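Sugar ABC transporter, sugar-binding protein (Streptococcus pneumoniae, PDB 2HEU) probably binds an oligosaccharide, likely raffinose-related, outside the cell and hands it to a membrane ABC transporter for import. Local coordinates at residues Glu147-Phe152 with Met214-Lys219; Gln154-Ile159 with Leu224-Ser229; Tyr180-Phe185 with Leu359-Gln364; Lys232-Ala237 with Tyr379-Asp384. All coordinates share one frame; numbering follows the deposited sequence.

Following the chain, contact 1 joins the start of helix 149-161 to helix 212-222, closing a loop of 61 residues, and contact 2 joins the next turns of the same helix to the loop after 212-222, closing one of 64; the two cross, since their segments alternate. Contact 3 opens on helix 178-189, inside both spans, and closes just after strand 358-360, so it crosses both, and it crosses contact 4 as well. Contact 4 runs from loop residues 232-237 to the end of helix 370-382, in series after contacts 1 and 2. Touches between contacts include Asp217 with Phe185, Leu224 with Tyr180 and Ile218 with Tyr379. Contact 3 lies about 10 Å from the chain centre, the others 22 to 26 Å, centre to centre.

Contact 1: Glu147-Phe152 with Met214-Lys219; sequences ETWDEF and MKDDIK
Trp149 and Asp150 at the start of helix 149-161 meet Asp216 and Lys219 of helix 212-222 in a small mixed cluster. Lys219 NZ lies 2.8 Å from Asp150 OD1, a salt bridge that reaches the oxygen nearly along its C-O direction. The lysine chain is extended until its last torsion (chi4 66°), and this bend turns NZ to the acid while CE passes 3.9 Å from Trp149 CE3. On the six-membered end of the indole, Asp216 CG comes to 3.5 Å from Trp149 CZ3; Asp216 OD2 lies in the ring plane at the edge, and ring and carboxylate planes stand 61° apart. An acid oxygen there probably profits from the slightly positive C-H rim. The contact is thus a packing of the first turn of helix 149-161 on helix 212-222, within the solute-binding-protein fold. Further out, Glu153 gives Lys219 NZ a second anionic partner, and Thr187 of helix 178-189 bonds Trp149 NE1, which helps to fix the rotation of the indole. The helix start itself is secured by Thr148 at the N-cap: its OG1 accepts from Glu151 N at 2.9 Å, with an N-H...O angle of 163°. Glu151 OE1 in turn accepts from Glu147 N at 2.9 Å.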
# COMPACT_ATOMS: atom_id res chain seq x y z
N GLU A 147 2.87 4.66 21.58
CA GLU A 147 2.86 3.13 21.46
C GLU A 147 1.67 2.50 21.89
O GLU A 147 1.57 1.31 21.85
CB GLU A 147 3.78 2.29 22.18
CG GLU A 147 4.27 3.02 23.01
CD GLU A 147 5.63 3.10 22.64
OE1 GLU A 147 6.44 2.51 23.47
OE2 GLU A 147 5.88 3.02 21.43
N THR A 148 0.62 3.27 22.18
CA THR A 148 -0.71 2.78 22.44
C THR A 148 -1.75 3.85 21.92
O THR A 148 -1.42 5.00 21.78
CB THR A 148 -1.02 2.57 23.92
OG1 THR A 148 -0.97 3.80 24.58
CG2 THR A 148 -0.03 1.59 24.59
N TRP A 149 -2.98 3.42 21.75
CA TRP A 149 -4.06 4.33 21.45
C TRP A 149 -4.05 5.46 22.47
O TRP A 149 -4.21 6.65 22.09
CB TRP A 149 -5.41 3.68 21.47
CG TRP A 149 -5.67 2.58 20.47
CD1 TRP A 149 -5.06 2.35 19.25
CD2 TRP A 149 -6.63 1.55 20.62
NE1 TRP A 149 -5.62 1.28 18.64
CE2 TRP A 149 -6.62 0.78 19.44
CE3 TRP A 149 -7.60 1.24 21.60
CZ2 TRP A 149 -7.45 -0.31 19.25
CZ3 TRP A 149 -8.46 0.14 21.41
CH2 TRP A 149 -8.38 -0.58 20.25
N ASP A 150 -3.96 5.12 23.76
CA ASP A 150 -4.08 6.18 24.78
C ASP A 150 -2.90 7.12 24.67
O ASP A 150 -3.08 8.34 24.89
CB ASP A 150 -4.14 5.49 26.16
CG ASP A 150 -5.48 4.90 26.48
OD1 ASP A 150 -6.39 4.89 25.68
OD2 ASP A 150 -5.54 4.38 27.62
N GLU A 151 -1.71 6.64 24.40
CA GLU A 151 -0.57 7.56 24.24
C GLU A 151 -0.77 8.42 23.02
O GLU A 151 -0.34 9.59 23.00
CB GLU A 151 0.73 6.85 24.11
CG GLU A 151 1.26 6.21 25.38
CD GLU A 151 2.64 5.70 25.28
OE1 GLU A 151 3.23 5.62 24.25
OE2 GLU A 151 3.26 5.35 26.34
N PHE A 152 -1.41 7.94 21.97
CA PHE A 152 -1.63 8.76 20.74
C PHE A 152 -2.60 9.91 21.05
O PHE A 152 -2.36 11.04 20.67
CB PHE A 152 -2.09 7.82 19.65
CG PHE A 152 -2.00 8.40 18.22
CD1 PHE A 152 -1.44 9.60 17.88
CD2 PHE A 152 -2.54 7.59 17.22
CE1 PHE A 152 -1.38 9.99 16.54
CE2 PHE A 152 -2.47 7.99 15.90
CZ PHE A 152 -1.88 9.19 15.56
N MET A 214 -16.72 -1.55 17.49
CA MET A 214 -17.12 -0.25 16.96
C MET A 214 -16.72 0.82 17.92
O MET A 214 -16.22 1.89 17.51
CB MET A 214 -18.60 -0.23 16.69
CG MET A 214 -19.08 0.57 15.68
SD MET A 214 -18.29 0.48 14.05
CE MET A 214 -17.84 2.18 13.94
N LYS A 215 -16.87 0.65 19.26
CA LYS A 215 -16.46 1.61 20.23
C LYS A 215 -14.97 1.90 20.09
O LYS A 215 -14.51 3.05 20.18
CB LYS A 215 -16.79 1.15 21.65
CG LYS A 215 -18.29 1.16 21.93
CD LYS A 215 -18.56 0.57 23.35
CE LYS A 215 -20.05 0.50 23.66
NZ LYS A 215 -20.64 1.79 23.76
N ASP A 216 -14.18 0.84 19.92
CA ASP A 216 -12.72 1.02 19.78
C ASP A 216 -12.38 1.72 18.46
O ASP A 216 -11.50 2.57 18.43
CB ASP A 216 -12.00 -0.31 19.89
CG ASP A 216 -11.87 -0.84 21.35
OD1 ASP A 216 -12.03 -0.05 22.28
OD2 ASP A 216 -11.52 -2.01 21.51
N ASP A 217 -13.05 1.33 17.37
CA ASP A 217 -12.81 2.04 16.10
C ASP A 217 -13.11 3.53 16.27
O ASP A 217 -12.36 4.36 15.77
CB ASP A 217 -13.71 1.44 15.03
CG ASP A 217 -13.63 2.21 13.74
OD1 ASP A 217 -12.49 2.04 13.12
OD2 ASP A 217 -14.52 2.94 13.35
N ILE A 218 -14.22 3.89 16.93
CA ILE A 218 -14.57 5.26 17.15
C ILE A 218 -13.54 5.95 18.00
O ILE A 218 -13.19 7.09 17.75
CB ILE A 218 -16.00 5.30 17.72
CG1 ILE A 218 -17.00 4.93 16.62
CG2 ILE A 218 -16.28 6.68 18.33
CD1 ILE A 218 -18.40 4.62 17.11
N LYS A 219 -13.03 5.28 19.04
CA LYS A 219 -11.97 5.83 19.86
C LYS A 219 -10.76 6.21 18.99
O LYS A 219 -10.21 7.33 19.10
CB LYS A 219 -11.55 4.84 20.93
CG LYS A 219 -10.39 5.24 21.79
CD LYS A 219 -10.00 4.15 22.75
CE LYS A 219 -8.75 4.37 23.56
NZ LYS A 219 -8.87 5.47 24.50

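Contact 2: Gln154-Ile159 with Leu224-Ser229; sequences QLVKDI and LRINGS
Val156 and Ile226 carry this contact, with Lys157 and Ser229 beside them. Val156 CG1 stands anti to the backbone N (chi1 174°), which sends it out from helix 149-161 to lie 3.7 Å from Ile226 CD1 and 3.8 Å from Ser229 CB. One methyl therefore serves two partners on the loop. Both branches of Ile226 touch both helix residues: CD1 makes the closest approach to the valine, and CG2 lies 4.1 Å from Lys157 CG. That CG is the lysine atom that touches; the extended chain crosses the isoleucine at about a right angle.

Ile226 to Ser229 form a type II beta turn, with Gly228 at positive phi, in the loop between helices 212-222 and 239-247 that packs on helix 149-161 of the solute-binding-protein fold. The serine OG sits between its own N and carbonyl carbon (chi1 62°), a rotamer that folds it back over the turn to reach Ile226 O at 2.7 Å. That bond lies in the carbonyl plane, on a lone pair, with a C=O...donor angle of 138°. Ser229 N is also bonded to this oxygen at 3.0 Å, so Ile226 O is gripped twice. Phe167 touches Val156 and is backbone hydrogen-bonded to Ser229. Across the interface the chemistry is aliphatic packing, which depends on shape fit and burial rather than on directional bonds; those lie within the turn and to Phe167.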
# COMPACT_ATOMS: atom_id res chain seq x y z
N GLN A 154 -2.98 11.25 23.94
CA GLN A 154 -2.30 12.23 24.79
C GLN A 154 -1.33 13.06 24.01
O GLN A 154 -1.16 14.24 24.28
CB GLN A 154 -1.63 11.53 25.97
CG GLN A 154 -1.12 12.51 27.00
CD GLN A 154 -2.28 13.30 27.63
OE1 GLN A 154 -2.29 14.58 27.54
NE2 GLN A 154 -3.27 12.62 28.16
N LEU A 155 -0.63 12.49 23.03
CA LEU A 155 0.30 13.20 22.18
C LEU A 155 -0.40 14.33 21.46
O LEU A 155 0.09 15.45 21.41
CB LEU A 155 0.92 12.18 21.20
CG LEU A 155 1.82 12.83 20.10
CD1 LEU A 155 3.00 13.56 20.71
CD2 LEU A 155 2.18 11.78 19.13
N VAL A 156 -1.56 14.04 20.86
CA VAL A 156 -2.31 15.04 20.12
C VAL A 156 -2.70 16.16 21.08
O VAL A 156 -2.54 17.34 20.75
CB VAL A 156 -3.52 14.39 19.44
CG1 VAL A 156 -4.41 15.40 18.78
CG2 VAL A 156 -3.00 13.40 18.40
N LYS A 157 -3.23 15.82 22.27
CA LYS A 157 -3.61 16.86 23.22
C LYS A 157 -2.42 17.63 23.63
O LYS A 157 -2.50 18.87 23.80
CB LYS A 157 -4.27 16.20 24.44
CG LYS A 157 -5.59 15.56 24.12
CD LYS A 157 -6.15 14.73 25.30
CE LYS A 157 -7.36 13.91 24.89
NZ LYS A 157 -7.75 13.02 26.05
N ASP A 158 -1.27 17.04 23.86
CA ASP A 158 -0.07 17.72 24.29
C ASP A 158 0.42 18.68 23.23
O ASP A 158 0.87 19.79 23.57
CB ASP A 158 1.07 16.73 24.62
CG ASP A 158 0.80 15.96 25.90
OD1 ASP A 158 -0.18 16.25 26.66
OD2 ASP A 158 1.59 15.03 26.16
N ILE A 159 0.35 18.31 21.96
CA ILE A 159 0.74 19.24 20.88
C ILE A 159 -0.15 20.44 20.85
O ILE A 159 0.28 21.61 20.74
CB ILE A 159 0.78 18.48 19.55
CG1 ILE A 159 1.92 17.46 19.54
CG2 ILE A 159 0.91 19.49 18.39
CD1 ILE A 159 1.81 16.46 18.39
N LEU A 224 -8.49 11.94 15.66
CA LEU A 224 -8.52 12.96 14.60
C LEU A 224 -9.52 14.05 14.79
O LEU A 224 -9.59 14.99 13.99
CB LEU A 224 -8.71 12.28 13.23
CG LEU A 224 -7.74 11.18 12.87
CD1 LEU A 224 -8.05 10.69 11.45
CD2 LEU A 224 -6.28 11.61 13.02
N ARG A 225 -10.34 13.94 15.85
CA ARG A 225 -11.43 14.86 16.18
C ARG A 225 -11.12 15.67 17.44
O ARG A 225 -11.94 16.48 17.85
CB ARG A 225 -12.76 14.10 16.33
CG ARG A 225 -13.16 13.34 15.08
CD ARG A 225 -14.68 13.34 14.83
NE ARG A 225 -15.29 14.61 14.42
CZ ARG A 225 -15.96 15.49 15.16
NH1 ARG A 225 -16.27 15.20 16.41
NH2 ARG A 225 -16.38 16.60 14.61
N ILE A 226 -9.96 15.44 18.08
CA ILE A 226 -9.60 16.23 19.28
C ILE A 226 -9.68 17.72 18.88
O ILE A 226 -9.22 18.12 17.81
CB ILE A 226 -8.27 15.77 19.80
CG1 ILE A 226 -8.42 14.35 20.39
CG2 ILE A 226 -7.63 16.76 20.75
CD1 ILE A 226 -7.08 13.65 20.70
N ASN A 227 -10.19 18.53 19.79
CA ASN A 227 -10.31 19.97 19.46
C ASN A 227 -8.91 20.57 19.21
O ASN A 227 -8.01 20.42 20.00
CB ASN A 227 -10.99 20.68 20.63
CG ASN A 227 -11.28 22.14 20.34
OD1 ASN A 227 -10.39 23.01 20.44
ND2 ASN A 227 -12.49 22.49 19.99
N GLY A 228 -8.80 21.26 18.09
CA GLY A 228 -7.58 21.90 17.69
C GLY A 228 -6.56 20.96 17.03
O GLY A 228 -5.44 21.35 16.79
N SER A 229 -6.96 19.73 16.73
CA SER A 229 -6.04 18.75 16.19
C SER A 229 -5.67 18.93 14.72
O SER A 229 -4.66 18.33 14.31
CB SER A 229 -6.56 17.38 16.40
OG SER A 229 -7.80 17.13 15.76

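Contact 3: Tyr180-Phe185 with Leu359-Gln364; sequences YNQLAF and LVWLQQ
Gln182, from helix 178-189, has by far the most surface buried here, and both ends of its amide are used. Its OE1 accepts from Leu362 N at 2.8 Å, and its NE2 donates to Gln363 OE1, also at 2.8 Å; both N-H...O angles are 173°. At the acceptors, Leu362 N stands 37° above the carbonyl plane of Gln182, and Gln182 NE2 is tilted more modestly from the carbonyl plane of Gln363. On the donor side, Gln363 OE1 lies practically in the amide plane of Gln182, so the N-H is well aimed. With CG beside the backbone N and the chain extended beyond it, the glutamine reaches straight from the helix to its partners, and the pair of bonds fixes how its amide is rotated.

Leu362 is the second large contributor. It slides past Gln182 in the opposite direction, its CD1 4.0 Å from Gln182 CG, while its CG approaches Gln182 OE1 to 3.4 Å. The glutamine thus ties helix 178-189 to the chain just after strand 358-360, which pairs with strand 288-290 through Leu359; a short 3-10 segment starts at Leu362. Leu362 also touches Ala195 of helix 192-199.

Trp361 adds a smaller contact: the edge of its ring meets the amide, CE3 at 3.4 Å from Gln182 OE1, with ring and amide planes 89° apart. Asn127, whose OD1 takes the bond from Trp361 NE1, helps to hold the indole. Gln363 arrives by a bend at its second torsion, which brings OE1 round to Gln182 NE2, its amide plane nearly perpendicular to that of its partner.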
# COMPACT_ATOMS: atom_id res chain seq x y z
N TYR A 180 -5.85 4.71 7.67
CA TYR A 180 -6.04 5.05 9.07
C TYR A 180 -7.19 4.21 9.65
O TYR A 180 -7.05 3.59 10.70
CB TYR A 180 -6.27 6.53 9.22
CG TYR A 180 -6.29 6.99 10.66
CD1 TYR A 180 -5.18 7.50 11.28
CD2 TYR A 180 -7.44 6.88 11.43
CE1 TYR A 180 -5.19 7.87 12.62
CE2 TYR A 180 -7.48 7.23 12.76
CZ TYR A 180 -6.36 7.72 13.35
OH TYR A 180 -6.32 8.08 14.68
N ASN A 181 -8.33 4.25 8.99
CA ASN A 181 -9.50 3.55 9.53
C ASN A 181 -9.36 2.05 9.37
O ASN A 181 -9.82 1.28 10.22
CB ASN A 181 -10.78 4.10 8.94
CG ASN A 181 -12.02 3.76 9.79
OD1 ASN A 181 -11.86 3.40 10.98
ND2 ASN A 181 -13.18 3.91 9.20
N GLN A 182 -8.73 1.58 8.30
CA GLN A 182 -8.47 0.12 8.23
C GLN A 182 -7.64 -0.31 9.41
O GLN A 182 -7.89 -1.38 9.98
CB GLN A 182 -7.82 -0.25 6.90
CG GLN A 182 -8.75 -0.07 5.74
CD GLN A 182 -8.27 -0.74 4.48
OE1 GLN A 182 -7.42 -1.64 4.51
NE2 GLN A 182 -8.82 -0.33 3.36
N LEU A 183 -6.65 0.46 9.80
CA LEU A 183 -5.77 0.14 10.94
C LEU A 183 -6.50 0.32 12.28
O LEU A 183 -6.20 -0.41 13.23
CB LEU A 183 -4.48 0.89 10.86
CG LEU A 183 -3.56 0.41 9.74
CD1 LEU A 183 -2.44 1.42 9.47
CD2 LEU A 183 -3.01 -0.93 10.05
N ALA A 184 -7.43 1.26 12.36
CA ALA A 184 -8.30 1.34 13.53
C ALA A 184 -9.03 0.03 13.72
O ALA A 184 -9.02 -0.58 14.80
CB ALA A 184 -9.27 2.51 13.36
N PHE A 185 -9.68 -0.48 12.65
CA PHE A 185 -10.38 -1.75 12.78
C PHE A 185 -9.41 -2.88 13.00
O PHE A 185 -9.73 -3.82 13.78
CB PHE A 185 -11.25 -2.03 11.56
CG PHE A 185 -12.55 -1.28 11.56
CD1 PHE A 185 -12.83 -0.28 10.65
CD2 PHE A 185 -13.54 -1.60 12.48
CE1 PHE A 185 -14.04 0.41 10.66
CE2 PHE A 185 -14.74 -0.93 12.53
CZ PHE A 185 -15.00 0.07 11.60
N LEU A 359 -0.32 -5.81 7.16
CA LEU A 359 -1.54 -6.38 6.63
C LEU A 359 -1.68 -6.09 5.17
O LEU A 359 -1.25 -5.07 4.72
CB LEU A 359 -2.66 -5.71 7.38
CG LEU A 359 -3.03 -6.34 8.70
CD1 LEU A 359 -1.88 -6.45 9.68
CD2 LEU A 359 -4.16 -5.59 9.33
N VAL A 360 -2.37 -6.97 4.41
CA VAL A 360 -2.80 -6.61 3.05
C VAL A 360 -4.05 -5.73 3.22
O VAL A 360 -4.94 -5.99 4.05
CB VAL A 360 -3.11 -7.83 2.22
CG1 VAL A 360 -3.59 -7.43 0.84
CG2 VAL A 360 -1.85 -8.73 2.09
N TRP A 361 -4.15 -4.69 2.39
CA TRP A 361 -5.31 -3.80 2.31
C TRP A 361 -6.58 -4.65 2.42
O TRP A 361 -6.76 -5.66 1.71
CB TRP A 361 -5.32 -3.07 0.97
CG TRP A 361 -4.30 -2.00 0.85
CD1 TRP A 361 -3.21 -1.96 0.03
CD2 TRP A 361 -4.26 -0.74 1.53
NE1 TRP A 361 -2.50 -0.80 0.18
CE2 TRP A 361 -3.12 -0.03 1.12
CE3 TRP A 361 -5.14 -0.14 2.44
CZ2 TRP A 361 -2.83 1.25 1.65
CZ3 TRP A 361 -4.90 1.11 2.90
CH2 TRP A 361 -3.74 1.78 2.55
N LEU A 362 -7.54 -4.19 3.25
CA LEU A 362 -8.75 -4.95 3.47
C LEU A 362 -9.62 -5.11 2.22
O LEU A 362 -10.34 -6.07 2.08
CB LEU A 362 -9.56 -4.36 4.61
CG LEU A 362 -8.88 -4.32 5.96
CD1 LEU A 362 -9.84 -3.68 6.99
CD2 LEU A 362 -8.43 -5.67 6.44
N GLN A 363 -9.49 -4.12 1.33
CA GLN A 363 -10.31 -4.12 0.08
C GLN A 363 -9.86 -5.24 -0.87
O GLN A 363 -10.54 -5.43 -1.88
CB GLN A 363 -10.35 -2.76 -0.60
CG GLN A 363 -9.08 -2.30 -1.25
CD GLN A 363 -8.17 -1.50 -0.39
OE1 GLN A 363 -8.31 -1.54 0.84
NE2 GLN A 363 -7.17 -0.83 -0.92
N GLN A 364 -8.82 -5.99 -0.56
CA GLN A 364 -8.58 -7.28 -1.23
C GLN A 364 -9.87 -8.06 -1.36
O GLN A 364 -10.04 -8.79 -2.30
CB GLN A 364 -7.49 -8.02 -0.45
CG GLN A 364 -7.09 -9.38 -1.07
CD GLN A 364 -6.00 -10.07 -0.34
OE1 GLN A 364 -5.14 -10.75 -1.05
NE2 GLN A 364 -5.84 -9.89 0.91

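Contact 4: Lys232-Ala237 with Tyr379-Asp384; sequences KNWEGA and YVLTGD
The last turn of helix 370-382 is where this contact forms, against the loop between helices 212-222 and 239-247. Trp234 of that loop presents the outer corner of its six-membered ring: CH2 lies 3.6 Å from Val380 CG1. Leu381, modelled in two conformers, comes closer still in the one described, with CD2 3.3 Å from Trp234 CH2; a distance this short should be read with caution. Both residues approach the ring obliquely. Trp234 reaches them because its CG sits between the backbone N and the carbonyl carbon (chi1 73°), and its neighbour Glu235 lays CG over one ring face, 3.7 Å above the plane. In that same leucine conformer Glu235 CG is 3.9 Å from Leu381 CD2, an aliphatic contact of the acid's stem. Lys230 makes a cation-pi interaction with the indole.

Just beyond the contact the helix ends. Gly383 is the first residue to leave helical backbone angles, with positive phi, and Gly383 N is hydrogen-bonded to Tyr379 O at 2.7 Å. Thr382 OG1 accepts from Asp384 N at 3.1 Å, with an N-H...O angle of 158°, which forms an ST turn. In the conformer described, Arg225 NE probably hydrogen-bonds Val380 O. Asp384 bonds Gly387 N, so a helix that stops at a positive-phi glycine is followed, through the ST turn, by the Asp N-cap of helix 385-396.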
# COMPACT_ATOMS: atom_id res chain seq x y z
N LYS A 232 -6.11 24.85 9.99
CA LYS A 232 -7.13 25.72 9.54
C LYS A 232 -7.54 25.41 8.12
O LYS A 232 -6.74 25.12 7.27
CB LYS A 232 -6.57 27.20 9.56
CG LYS A 232 -7.29 28.27 8.95
CD LYS A 232 -6.65 29.65 9.22
CE LYS A 232 -5.57 30.08 8.33
NZ LYS A 232 -5.29 31.54 8.62
N ASN A 233 -8.85 25.44 7.88
CA ASN A 233 -9.41 25.16 6.56
C ASN A 233 -9.09 23.76 6.07
O ASN A 233 -9.07 23.50 4.86
CB ASN A 233 -9.08 26.24 5.54
CG ASN A 233 -9.58 27.59 5.97
OD1 ASN A 233 -8.83 28.60 5.70
ND2 ASN A 233 -10.72 27.68 6.50
N TRP A 234 -8.97 22.80 7.01
CA TRP A 234 -8.73 21.44 6.62
C TRP A 234 -9.91 20.83 5.86
O TRP A 234 -9.71 19.90 5.07
CB TRP A 234 -8.42 20.57 7.86
CG TRP A 234 -9.65 20.29 8.70
CD1 TRP A 234 -10.15 21.08 9.70
CD2 TRP A 234 -10.52 19.19 8.58
NE1 TRP A 234 -11.31 20.50 10.19
CE2 TRP A 234 -11.55 19.35 9.51
CE3 TRP A 234 -10.50 18.07 7.77
CZ2 TRP A 234 -12.59 18.40 9.67
CZ3 TRP A 234 -11.51 17.13 7.89
CH2 TRP A 234 -12.51 17.33 8.84
N GLU A 235 -11.12 21.33 6.06
CA GLU A 235 -12.30 20.68 5.53
C GLU A 235 -12.24 20.58 4.04
O GLU A 235 -12.71 19.60 3.47
CB GLU A 235 -13.58 21.39 6.00
CG GLU A 235 -13.83 21.46 7.47
CD GLU A 235 -13.20 22.63 8.24
OE1 GLU A 235 -12.28 23.29 7.75
OE2 GLU A 235 -13.70 22.88 9.40
N GLY A 236 -11.67 21.60 3.40
CA GLY A 236 -11.54 21.70 1.95
C GLY A 236 -10.12 21.41 1.43
O GLY A 236 -9.85 21.58 0.23
N ALA A 237 -9.23 20.91 2.30
CA ALA A 237 -7.85 20.73 1.90
C ALA A 237 -7.67 19.45 1.12
O ALA A 237 -8.25 18.40 1.41
CB ALA A 237 -7.00 20.69 3.15
N TYR A 379 -17.01 11.06 9.01
CA TYR A 379 -16.98 11.01 10.47
C TYR A 379 -16.03 12.05 11.03
O TYR A 379 -16.35 12.74 12.01
CB TYR A 379 -16.63 9.59 10.99
CG TYR A 379 -16.64 9.56 12.49
CD1 TYR A 379 -17.85 9.59 13.18
CD2 TYR A 379 -15.49 9.59 13.23
CE1 TYR A 379 -17.90 9.67 14.55
CE2 TYR A 379 -15.49 9.64 14.61
CZ TYR A 379 -16.73 9.71 15.28
OH TYR A 379 -16.81 9.83 16.63
N VAL A 380 -14.84 12.19 10.46
CA VAL A 380 -13.93 13.26 10.93
C VAL A 380 -14.64 14.62 10.81
O VAL A 380 -14.53 15.43 11.73
CB VAL A 380 -12.61 13.20 10.21
CG1 VAL A 380 -11.67 14.33 10.72
CG2 VAL A 380 -11.94 11.84 10.39
N LEU A 381 -15.33 14.84 9.70
CA LEU A 381 -16.03 16.10 9.46
C LEU A 381 -17.15 16.30 10.54
O LEU A 381 -17.31 17.37 11.13
CB LEU A 381 -16.58 16.10 8.04
CG LEU A 381 -15.47 16.36 6.93
CD1 LEU A 381 -15.93 15.91 5.54
CD2 LEU A 381 -15.03 17.84 6.85
N THR A 382 -17.94 15.32 10.80
CA THR A 382 -19.25 15.48 11.52
C THR A 382 -19.31 14.94 12.92
O THR A 382 -20.13 15.39 13.70
CB THR A 382 -20.39 14.84 10.76
OG1 THR A 382 -20.29 13.39 10.83
CG2 THR A 382 -20.54 15.31 9.33
N GLY A 383 -18.52 13.90 13.21
CA GLY A 383 -18.62 13.24 14.46
C GLY A 383 -19.90 12.41 14.65
O GLY A 383 -20.20 12.05 15.81
N ASP A 384 -20.62 12.13 13.60
CA ASP A 384 -21.92 11.42 13.72
C ASP A 384 -21.64 9.90 13.83
O ASP A 384 -21.41 9.23 12.82
CB ASP A 384 -22.81 11.78 12.56
CG ASP A 384 -24.16 11.11 12.66
OD1 ASP A 384 -24.39 10.29 13.52
OD2 ASP A 384 -24.95 11.47 11.74